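Local coordinates for KLLA0C04147p (Kluyveromyces lactis, PDB 5H2A), which is the ankyrin-repeat domain of the oxysterol-binding-protein relative Osh1, a longer protein that probably binds sterols and transfers them between membranes, at residues Asp94-Pro98 against Leu99-Ala103; Arg167-Asp170 against His171-Ser174; Arg227-Pro231 against Ile232-Lys236; Asn248-Asp251 against Leu252-Lys256. All blocks are in the same frame, centred on the assembly; numbering follows the deposited sequence.

In the fold
All four contacts are local and lie in series along the chain; none nests in or crosses another. Interaction 1 opens helix 98-104 of the ankyrin repeat and packs it against helices 54-61 and 108-115. Past the long helix 139-165, interaction 2 starts helix 169-176, about 31 Å from interaction 1 between centres and on the other side of the chain's centre. Interaction 3 shapes the loop between helices 208-215 and 249-268, and interaction 4 begins the latter. These last two touch: Leu235 CD1 lies 3.8 Å from Leu254 CB, which ties the 227-236 turn to the first turns of helix 249-268.

Interaction 1. Residues Asp94-Pro98 against Leu99-Ala103; sequences DGNTP and LHLAA
Thr97 and His100 are joined by three hydrogen bonds that start helix 98-104. Thr97 is the N-cap, and its OG1 accepts from His100 N at 3.2 Å. The ring adds two bonds at one nitrogen: His100 ND1 accepts from Thr97 N at 3.0 Å, almost straight (171°), and is also hydrogen-bonded to Thr97 OG1 at 2.8 Å. With chi1 at 64°, Thr97 OG1 sits between the backbone N and the carbonyl carbon, within range of His100 N and ND1. The pair forms a capping box within the Thr-Pro-Leu-His sequence familiar from ankyrin repeats.

Backbone bonds follow, Leu101 N to Thr97 O at 3.2 Å and Ala102 N to Pro98 O at 2.9 Å. Among van der Waals contacts, Asn96 OD1 lies 3.4 Å from His100 CB, its amide turned 45° from the ring, while Asn126 ND2 bonds to that oxygen. Leu101 CD2 packs on Asn96 CB at 3.9 Å.

A leucine in place of His100 would probably leave Thr97 N and the carbonyl of Leu130, which binds NE2, without their ring partners. Gripped at both ring nitrogens, the buried imidazole is held against rotation and links the helix start to the loop at Leu130, beyond helix 108-115.

Interaction 2. Residues Arg167-Asp170 against His171-Ser174; sequences RDID and HLNS
The carboxylate of Asp168 and the imidazole of His171 meet with their planes 67° apart, and the acid approaches the ring obliquely. Above the carboxylate plane, 67° out of it, stands the backbone N-H of His171, bonded to Asp168 OD1 at 3.1 Å. The other oxygen, OD2, takes a hydrogen bond from a water at 2.7 Å, and that water is also 2.8 Å from His171 ND1, so it bridges acid and ring. The far nitrogen of the ring, NE2, is hydrogen-bonded to Glu159 OE1 on helix 139-165.

Asp168 is the N-cap of helix 169-176. Its CG is anti to the backbone N (chi1 -171°), which brings the carboxylate across to His171 CB, 3.4 Å from Asp168 CG. Leu172 N closes the first helical turn on Asp168 O at 2.9 Å. Further on, Ile169 CG2 runs beside Asn173 ND2 at 3.6 Å, while Asn173 OD1 accepts from Trp213 of helix 208-215.

Just before the cap, Arg167 ends the preceding helix in a Schellman motif and forms a salt bridge with Asp207. The negative cap at the helix start, together with Glu159, would tend to stabilise a protonated His171.

Interaction 3. Residues Arg227-Pro231 against Ile232-Lys236; sequences RGKLP and IDLLK
Leu234 reaches back from the end of a short 3-10 turn over Pro231 and Lys229. Its CB stands 3.3 Å from Pro231 O, and CG keeps the same distance from that oxygen. The chain forks: CD1 turns to the proline, 3.9 Å from Pro231 CA, whereas CD2 runs to the lysine, 4.0 Å from Lys229 CE and about as far from NZ. With CG anti to the carbonyl carbon (chi1 -51°), the fork points back along the turn, and the side chains of Leu234 and Lys229 cross at about a right angle. Leu234 touches His200 and Lys204 of helix 198-204, on which Pro231 packs too.

The Leu-Pro-Ile-Asp run resembles the Thr-Pro-Leu-His start of an ankyrin repeat, but here the turn that follows is 3-10, not alpha: Leu234 N bonds to Pro231 O at 3.0 Å, the donor standing 59° out of the carbonyl plane. An alanine in place of Leu234 would probably leave the methylenes of Lys229 without their apolar neighbour and open a gap over Pro231.

Asp233, within the 3-10 turn, reaches back to the residue before Pro231. Its OD2 accepts from Leu230 N at 2.9 Å, the N-H arriving 40° out of the carboxylate plane, and a weak return bond runs from Asp233 N to Leu230 O. Leu230 CB rests 3.5 Å from Asp233 OD2, and Ile232 extends to Leu258 and Glu259 of helix 249-268.

Interaction 4. Residues Asn248-Asp251 against Leu252-Lys256; sequences NAID and LELKK
Ile250 and Leu254 meet one turn apart in a contact internal to the start of helix 249-268, at the surface toward the C-terminal end of the domain. Four successive backbone bonds give the evidence for regular alpha-helix: Leu252 N to Asn248 O, Glu253 N to Ala249 O, Leu254 N to Ile250 O at 3.1 Å with the donor in the carbonyl plane, and Lys255 N to Asp251 O at 2.8 Å. Asn248 is the N-cap but forms no capping bond; its amide ND2 instead donates to Glu242 O.

Ile250 and Leu254 lie alongside each other, pointing the same way, with Ile250 CG2 4.2 Å from Leu254 CD1. Leu254 CD1 also lies 4.1 Å from Asp251 OD1, and the Asp251 and Leu254 side chains cross obliquely. Both aliphatic side chains also touch Ile208, so this strip of the helix packs on helix 208-215.

The acidic ends turn to partners outside the helix. Glu253 extends with CG anti to its N (chi1 178°), and a water donates to its OE1 at 2.7 Å and, weakly, to Ala249 O. Its OE2 pairs with Arg212, and Asp251 OD1 with Arg206. Of these acids, at the fifth and third positions of the helix, Asp251 above all would probably interact favourably with its dipole, and the two arginines link its first turns to the neighbouring helix 208-215 and the loop before it.

Interaction 1. Residues Asp94-Pro98 against Leu99-Ala103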
loop_
_atom_site.group_PDB
_atom_site.type_symbol
_atom_site.label_atom_id
_atom_site.label_comp_id
_atom_site.label_asym_id
_atom_site.label_seq_id
_atom_site.Cartn_x
_atom_site.Cartn_y
_atom_site.Cartn_z
ATOM N N ASP A 94 -1.519 -8.495 17.064
ATOM C CA ASP A 94 -0.124 -8.871 16.844
ATOM C C ASP A 94 0.478 -8.197 15.611
ATOM O O ASP A 94 1.611 -8.520 15.231
ATOM C CB ASP A 94 -0.008 -10.394 16.710
ATOM C CG ASP A 94 -0.643 -11.136 17.895
ATOM O OD1 ASP A 94 -0.232 -10.884 19.044
ATOM O OD2 ASP A 94 -1.551 -11.964 17.675
ATOM N N GLY A 95 -0.246 -7.281 14.979
ATOM C CA GLY A 95 0.204 -6.682 13.736
ATOM C C GLY A 95 -0.029 -7.524 12.495
ATOM O O GLY A 95 0.407 -7.128 11.403
ATOM N N ASN A 96 -0.714 -8.658 12.616
ATOM C CA ASN A 96 -0.925 -9.542 11.481
ATOM C C ASN A 96 -2.123 -9.124 10.645
ATOM O O ASN A 96 -3.181 -8.761 11.177
ATOM C CB ASN A 96 -1.097 -10.977 11.976
ATOM C CG ASN A 96 0.228 -11.595 12.386
ATOM O OD1 ASN A 96 1.239 -11.375 11.730
ATOM N ND2 ASN A 96 0.231 -12.352 13.484
ATOM N N THR A 97 -1.943 -9.168 9.330
ATOM C CA THR A 97 -3.018 -9.043 8.355
ATOM C C THR A 97 -3.595 -10.419 8.069
ATOM O O THR A 97 -3.002 -11.451 8.440
ATOM C CB THR A 97 -2.477 -8.437 7.057
ATOM O OG1 THR A 97 -1.516 -9.344 6.504
ATOM C CG2 THR A 97 -1.824 -7.073 7.310
ATOM N N PRO A 98 -4.739 -10.493 7.374
ATOM C CA PRO A 98 -5.235 -11.824 6.978
ATOM C C PRO A 98 -4.218 -12.587 6.155
ATOM O O PRO A 98 -4.138 -13.813 6.262
ATOM C CB PRO A 98 -6.496 -11.500 6.168
ATOM C CG PRO A 98 -6.996 -10.178 6.780
ATOM C CD PRO A 98 -5.702 -9.423 7.052
ATOM N N LEU A 99 -3.424 -11.878 5.353
ATOM C CA LEU A 99 -2.420 -12.541 4.519
ATOM C C LEU A 99 -1.307 -13.155 5.369
ATOM O O LEU A 99 -0.830 -14.257 5.062
ATOM C CB LEU A 99 -1.858 -11.543 3.501
ATOM C CG LEU A 99 -0.850 -12.135 2.508
ATOM C CD1 LEU A 99 -1.496 -13.269 1.726
ATOM C CD2 LEU A 99 -0.344 -11.034 1.568
ATOM N N HIS A 100 -0.868 -12.457 6.432
ATOM C CA HIS A 100 0.066 -13.056 7.390
ATOM C C HIS A 100 -0.453 -14.402 7.890
ATOM O O HIS A 100 0.291 -15.387 7.972
ATOM C CB HIS A 100 0.272 -12.148 8.610
ATOM C CG HIS A 100 1.199 -10.998 8.393
ATOM N ND1 HIS A 100 0.755 -9.740 8.063
ATOM C CD2 HIS A 100 2.544 -10.902 8.528
ATOM C CE1 HIS A 100 1.788 -8.922 7.957
ATOM N NE2 HIS A 100 2.885 -9.599 8.256
ATOM N N LEU A 101 -1.729 -14.433 8.302
ATOM C CA LEU A 101 -2.294 -15.645 8.899
ATOM C C LEU A 101 -2.471 -16.740 7.857
ATOM O O LEU A 101 -2.258 -17.920 8.150
ATOM C CB LEU A 101 -3.643 -15.335 9.565
ATOM C CG LEU A 101 -3.639 -14.262 10.665
ATOM C CD1 LEU A 101 -5.021 -14.144 11.356
ATOM C CD2 LEU A 101 -2.549 -14.598 11.682
ATOM N N ALA A 102 -2.874 -16.368 6.639
ATOM C CA ALA A 102 -3.064 -17.366 5.589
ATOM C C ALA A 102 -1.738 -18.016 5.214
ATOM O O ALA A 102 -1.661 -19.243 5.035
ATOM C CB ALA A 102 -3.717 -16.720 4.356
ATOM N N ALA A 103 -0.682 -17.207 5.119
ATOM C CA ALA A 103 0.667 -17.730 4.890
ATOM C C ALA A 103 1.117 -18.633 6.036
ATOM O O ALA A 103 1.644 -19.732 5.815
ATOM C CB ALA A 103 1.641 -16.561 4.720
#

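Interaction 2. Residues Arg167-Asp170 against His171-Ser174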
loop_
_atom_site.group_PDB
_atom_site.type_symbol
_atom_site.label_atom_id
_atom_site.label_comp_id
_atom_site.label_asym_id
_atom_site.label_seq_id
_atom_site.Cartn_x
_atom_site.Cartn_y
_atom_site.Cartn_z
ATOM N N ARG A 167 3.504 12.189 -19.001
ATOM C CA ARG A 167 3.500 13.374 -18.140
ATOM C C ARG A 167 2.197 13.487 -17.347
ATOM O O ARG A 167 1.635 14.571 -17.180
ATOM C CB ARG A 167 3.753 14.650 -18.951
ATOM C CG ARG A 167 5.044 14.636 -19.754
ATOM C CD ARG A 167 5.220 15.956 -20.514
ATOM N NE ARG A 167 5.599 17.019 -19.589
ATOM C CZ ARG A 167 4.852 18.072 -19.295
ATOM N NH1 ARG A 167 3.676 18.235 -19.886
ATOM N NH2 ARG A 167 5.302 18.979 -18.437
ATOM N N ASP A 168 1.724 12.355 -16.826
ATOM C CA ASP A 168 0.367 12.249 -16.291
ATOM C C ASP A 168 0.433 12.291 -14.763
ATOM O O ASP A 168 0.546 11.263 -14.092
ATOM C CB ASP A 168 -0.287 10.976 -16.823
ATOM C CG ASP A 168 -1.767 10.890 -16.497
ATOM O OD1 ASP A 168 -2.214 11.606 -15.582
ATOM O OD2 ASP A 168 -2.466 10.084 -17.150
ATOM N N ILE A 169 0.335 13.505 -14.215
ATOM C CA ILE A 169 0.473 13.724 -12.775
ATOM C C ILE A 169 -0.626 13.004 -11.993
ATOM O O ILE A 169 -0.384 12.486 -10.897
ATOM C CB ILE A 169 0.467 15.232 -12.467
ATOM C CG1 ILE A 169 1.692 15.903 -13.088
ATOM C CG2 ILE A 169 0.427 15.475 -10.969
ATOM C CD1 ILE A 169 2.982 15.496 -12.435
ATOM N N ASP A 170 -1.859 13.012 -12.510
ATOM C CA ASP A 170 -2.936 12.299 -11.828
ATOM C C ASP A 170 -2.646 10.804 -11.744
ATOM O O ASP A 170 -2.858 10.181 -10.700
ATOM C CB ASP A 170 -4.266 12.522 -12.542
ATOM C CG ASP A 170 -4.765 13.941 -12.405
ATOM O OD1 ASP A 170 -4.359 14.629 -11.444
ATOM O OD2 ASP A 170 -5.581 14.356 -13.247
ATOM N N HIS A 171 -2.186 10.214 -12.846
ATOM C CA HIS A 171 -1.866 8.794 -12.862
ATOM C C HIS A 171 -0.728 8.483 -11.897
ATOM O O HIS A 171 -0.810 7.531 -11.111
ATOM C CB HIS A 171 -1.502 8.369 -14.287
ATOM C CG HIS A 171 -1.366 6.890 -14.467
ATOM N ND1 HIS A 171 -0.908 6.327 -15.639
ATOM C CD2 HIS A 171 -1.636 5.857 -13.635
ATOM C CE1 HIS A 171 -0.894 5.011 -15.518
ATOM N NE2 HIS A 171 -1.338 4.701 -14.313
ATOM N N LEU A 172 0.345 9.283 -11.949
ATOM C CA LEU A 172 1.449 9.133 -11.000
ATOM C C LEU A 172 0.956 9.216 -9.564
ATOM O O LEU A 172 1.358 8.409 -8.712
ATOM C CB LEU A 172 2.509 10.209 -11.258
ATOM C CG LEU A 172 3.383 10.064 -12.511
ATOM C CD1 LEU A 172 4.127 11.377 -12.729
ATOM C CD2 LEU A 172 4.378 8.912 -12.339
ATOM N N ASN A 173 0.076 10.179 -9.276
ATOM C CA ASN A 173 -0.465 10.303 -7.924
ATOM C C ASN A 173 -1.295 9.087 -7.548
ATOM O O ASN A 173 -1.243 8.619 -6.404
ATOM C CB ASN A 173 -1.294 11.582 -7.812
ATOM C CG ASN A 173 -0.440 12.806 -7.575
ATOM O OD1 ASN A 173 0.649 12.712 -7.018
ATOM N ND2 ASN A 173 -0.939 13.963 -7.977
ATOM N N SER A 174 -2.080 8.573 -8.496
ATOM C CA SER A 174 -2.885 7.384 -8.237
ATOM C C SER A 174 -2.002 6.181 -7.931
ATOM O O SER A 174 -2.274 5.418 -6.988
ATOM C CB SER A 174 -3.790 7.102 -9.441
ATOM O OG SER A 174 -4.584 5.957 -9.210
HETATM O O HOH W 1 -1.149 7.863 -18.001
#

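Interaction 3. Residues Arg227-Pro231 against Ile232-Lys236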
loop_
_atom_site.group_PDB
_atom_site.type_symbol
_atom_site.label_atom_id
_atom_site.label_comp_id
_atom_site.label_asym_id
_atom_site.label_seq_id
_atom_site.Cartn_x
_atom_site.Cartn_y
_atom_site.Cartn_z
ATOM N N ARG A 227 27.772 8.166 -15.224
ATOM C CA ARG A 227 28.994 8.917 -15.478
ATOM C C ARG A 227 29.480 9.685 -14.255
ATOM O O ARG A 227 30.466 10.422 -14.351
ATOM C CB ARG A 227 28.786 9.876 -16.647
ATOM C CG ARG A 227 28.672 9.173 -17.997
ATOM C CD ARG A 227 27.724 9.901 -18.940
ATOM N NE ARG A 227 26.375 10.001 -18.385
ATOM C CZ ARG A 227 25.488 9.008 -18.382
ATOM N NH1 ARG A 227 25.805 7.828 -18.903
ATOM N NH2 ARG A 227 24.280 9.191 -17.861
ATOM N N GLY A 228 28.816 9.533 -13.115
ATOM C CA GLY A 228 29.245 10.164 -11.883
ATOM C C GLY A 228 28.677 11.542 -11.607
ATOM O O GLY A 228 29.099 12.176 -10.633
ATOM N N LYS A 229 27.723 12.014 -12.408
ATOM C CA LYS A 229 27.200 13.372 -12.300
ATOM C C LYS A 229 25.913 13.410 -11.484
ATOM O O LYS A 229 25.039 12.550 -11.631
ATOM C CB LYS A 229 26.937 13.958 -13.689
ATOM C CG LYS A 229 28.154 14.074 -14.607
ATOM C CD LYS A 229 27.718 14.227 -16.069
ATOM C CE LYS A 229 26.836 13.049 -16.491
ATOM N NZ LYS A 229 26.274 13.094 -17.877
ATOM N N LEU A 230 25.798 14.419 -10.633
ATOM C CA LEU A 230 24.552 14.747 -9.962
ATOM C C LEU A 230 23.597 15.448 -10.933
ATOM O O LEU A 230 24.044 16.126 -11.860
ATOM C CB LEU A 230 24.814 15.669 -8.782
ATOM C CG LEU A 230 25.745 15.163 -7.675
ATOM C CD1 LEU A 230 26.006 16.267 -6.667
ATOM C CD2 LEU A 230 25.133 13.957 -7.001
ATOM N N PRO A 231 22.278 15.322 -10.718
ATOM C CA PRO A 231 21.327 16.076 -11.553
ATOM C C PRO A 231 21.650 17.562 -11.663
ATOM O O PRO A 231 21.532 18.145 -12.748
ATOM C CB PRO A 231 19.987 15.826 -10.846
ATOM C CG PRO A 231 20.152 14.438 -10.265
ATOM C CD PRO A 231 21.588 14.414 -9.782
ATOM N N ILE A 232 22.072 18.191 -10.565
ATOM C CA ILE A 232 22.362 19.620 -10.626
ATOM C C ILE A 232 23.610 19.903 -11.470
ATOM O O ILE A 232 23.729 20.986 -12.058
ATOM C CB ILE A 232 22.476 20.188 -9.196
ATOM C CG1 ILE A 232 22.362 21.724 -9.221
ATOM C CG2 ILE A 232 23.766 19.699 -8.530
ATOM C CD1 ILE A 232 22.218 22.357 -7.845
ATOM N N ASP A 233 24.542 18.943 -11.579
ATOM C CA ASP A 233 25.689 19.110 -12.475
ATOM C C ASP A 233 25.282 19.192 -13.939
ATOM O O ASP A 233 26.107 19.569 -14.778
ATOM C CB ASP A 233 26.689 17.949 -12.339
ATOM C CG ASP A 233 27.304 17.845 -10.952
ATOM O OD1 ASP A 233 27.466 18.896 -10.292
ATOM O OD2 ASP A 233 27.636 16.703 -10.532
ATOM N N LEU A 234 24.056 18.792 -14.283
ATOM C CA LEU A 234 23.637 18.795 -15.682
ATOM C C LEU A 234 23.236 20.177 -16.172
ATOM O O LEU A 234 23.109 20.369 -17.383
ATOM C CB LEU A 234 22.467 17.820 -15.882
ATOM C CG LEU A 234 22.707 16.415 -15.326
ATOM C CD1 LEU A 234 21.444 15.561 -15.416
ATOM C CD2 LEU A 234 23.859 15.753 -16.057
ATOM N N LEU A 235 23.028 21.132 -15.265
ATOM C CA LEU A 235 22.651 22.491 -15.630
ATOM C C LEU A 235 23.891 23.379 -15.668
ATOM O O LEU A 235 24.614 23.485 -14.667
ATOM C CB LEU A 235 21.639 23.048 -14.628
ATOM C CG LEU A 235 20.409 22.172 -14.414
ATOM C CD1 LEU A 235 19.567 22.705 -13.266
ATOM C CD2 LEU A 235 19.608 22.129 -15.707
ATOM N N LYS A 236 24.114 24.034 -16.806
ATOM C CA LYS A 236 25.280 24.898 -16.974
ATOM C C LYS A 236 25.219 26.113 -16.055
ATOM O O LYS A 236 24.156 26.704 -15.845
ATOM C CB LYS A 236 25.394 25.368 -18.425
ATOM C CG LYS A 236 26.528 24.737 -19.207
ATOM C CD LYS A 236 26.395 23.231 -19.253
ATOM C CE LYS A 236 27.493 22.616 -20.106
ATOM N NZ LYS A 236 27.075 22.570 -21.550
#

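Interaction 4. Residues Asn248-Asp251 against Leu252-Lys256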
loop_
_atom_site.group_PDB
_atom_site.type_symbol
_atom_site.label_atom_id
_atom_site.label_comp_id
_atom_site.label_asym_id
_atom_site.label_seq_id
_atom_site.Cartn_x
_atom_site.Cartn_y
_atom_site.Cartn_z
ATOM N N ASN A 248 17.141 32.636 -18.599
ATOM C CA ASN A 248 17.696 31.656 -17.667
ATOM C C ASN A 248 16.688 31.158 -16.646
ATOM O O ASN A 248 17.063 30.399 -15.748
ATOM C CB ASN A 248 18.898 32.255 -16.939
ATOM C CG ASN A 248 20.023 32.550 -17.869
ATOM O OD1 ASN A 248 20.397 31.696 -18.675
ATOM N ND2 ASN A 248 20.561 33.775 -17.799
ATOM N N ALA A 249 15.418 31.551 -16.771
ATOM C CA ALA A 249 14.450 31.298 -15.701
ATOM C C ALA A 249 14.161 29.810 -15.501
ATOM O O ALA A 249 13.868 29.382 -14.374
ATOM C CB ALA A 249 13.149 32.043 -15.984
ATOM N N ILE A 250 14.211 29.016 -16.572
ATOM C CA ILE A 250 13.883 27.595 -16.457
ATOM C C ILE A 250 14.952 26.866 -15.655
ATOM O O ILE A 250 14.654 26.197 -14.661
ATOM C CB ILE A 250 13.702 26.976 -17.853
ATOM C CG1 ILE A 250 12.452 27.548 -18.519
ATOM C CG2 ILE A 250 13.625 25.434 -17.768
ATOM C CD1 ILE A 250 12.445 27.374 -20.064
ATOM N N ASP A 251 16.214 26.975 -16.089
ATOM C CA ASP A 251 17.298 26.316 -15.368
ATOM C C ASP A 251 17.452 26.877 -13.963
ATOM O O ASP A 251 17.828 26.143 -13.039
ATOM C CB ASP A 251 18.607 26.450 -16.150
ATOM C CG ASP A 251 18.739 25.392 -17.242
ATOM O OD1 ASP A 251 17.713 24.754 -17.574
ATOM O OD2 ASP A 251 19.859 25.185 -17.764
ATOM N N LEU A 252 17.160 28.168 -13.776
ATOM C CA LEU A 252 17.237 28.723 -12.425
ATOM C C LEU A 252 16.224 28.051 -11.508
ATOM O O LEU A 252 16.542 27.698 -10.367
ATOM C CB LEU A 252 17.022 30.236 -12.452
ATOM C CG LEU A 252 17.070 30.850 -11.048
ATOM C CD1 LEU A 252 18.424 30.576 -10.426
ATOM C CD2 LEU A 252 16.783 32.354 -11.094
ATOM N N GLU A 253 15.002 27.840 -11.996
ATOM C CA GLU A 253 14.003 27.201 -11.150
ATOM C C GLU A 253 14.408 25.771 -10.813
ATOM O O GLU A 253 14.268 25.336 -9.662
ATOM C CB GLU A 253 12.629 27.235 -11.813
ATOM C CG GLU A 253 11.573 26.534 -10.963
ATOM C CD GLU A 253 10.153 26.918 -11.328
ATOM O OE1 GLU A 253 9.953 27.547 -12.395
ATOM O OE2 GLU A 253 9.236 26.588 -10.538
ATOM N N LEU A 254 14.918 25.028 -11.803
ATOM C CA LEU A 254 15.395 23.669 -11.548
ATOM C C LEU A 254 16.541 23.671 -10.549
ATOM O O LEU A 254 16.598 22.814 -9.663
ATOM C CB LEU A 254 15.849 23.017 -12.861
ATOM C CG LEU A 254 14.717 22.788 -13.866
ATOM C CD1 LEU A 254 15.257 22.477 -15.290
ATOM C CD2 LEU A 254 13.842 21.639 -13.363
ATOM N N LYS A 255 17.475 24.614 -10.691
ATOM C CA LYS A 255 18.586 24.701 -9.746
ATOM C C LYS A 255 18.080 24.912 -8.319
ATOM O O LYS A 255 18.523 24.231 -7.383
ATOM C CB LYS A 255 19.527 25.829 -10.177
ATOM C CG LYS A 255 20.548 26.282 -9.147
ATOM C CD LYS A 255 21.627 27.146 -9.823
ATOM C CE LYS A 255 22.454 27.950 -8.823
ATOM N NZ LYS A 255 21.864 29.299 -8.538
ATOM N N LYS A 256 17.149 25.854 -8.137
ATOM C CA LYS A 256 16.617 26.129 -6.800
ATOM C C LYS A 256 15.903 24.912 -6.227
ATOM O O LYS A 256 16.040 24.599 -5.035
ATOM C CB LYS A 256 15.661 27.326 -6.852
ATOM C CG LYS A 256 16.356 28.674 -7.052
ATOM C CD LYS A 256 15.396 29.831 -6.779
ATOM C CE LYS A 256 15.887 31.128 -7.407
ATOM N NZ LYS A 256 17.194 31.559 -6.828
HETATM O O HOH W 2 10.763 29.014 -14.524
#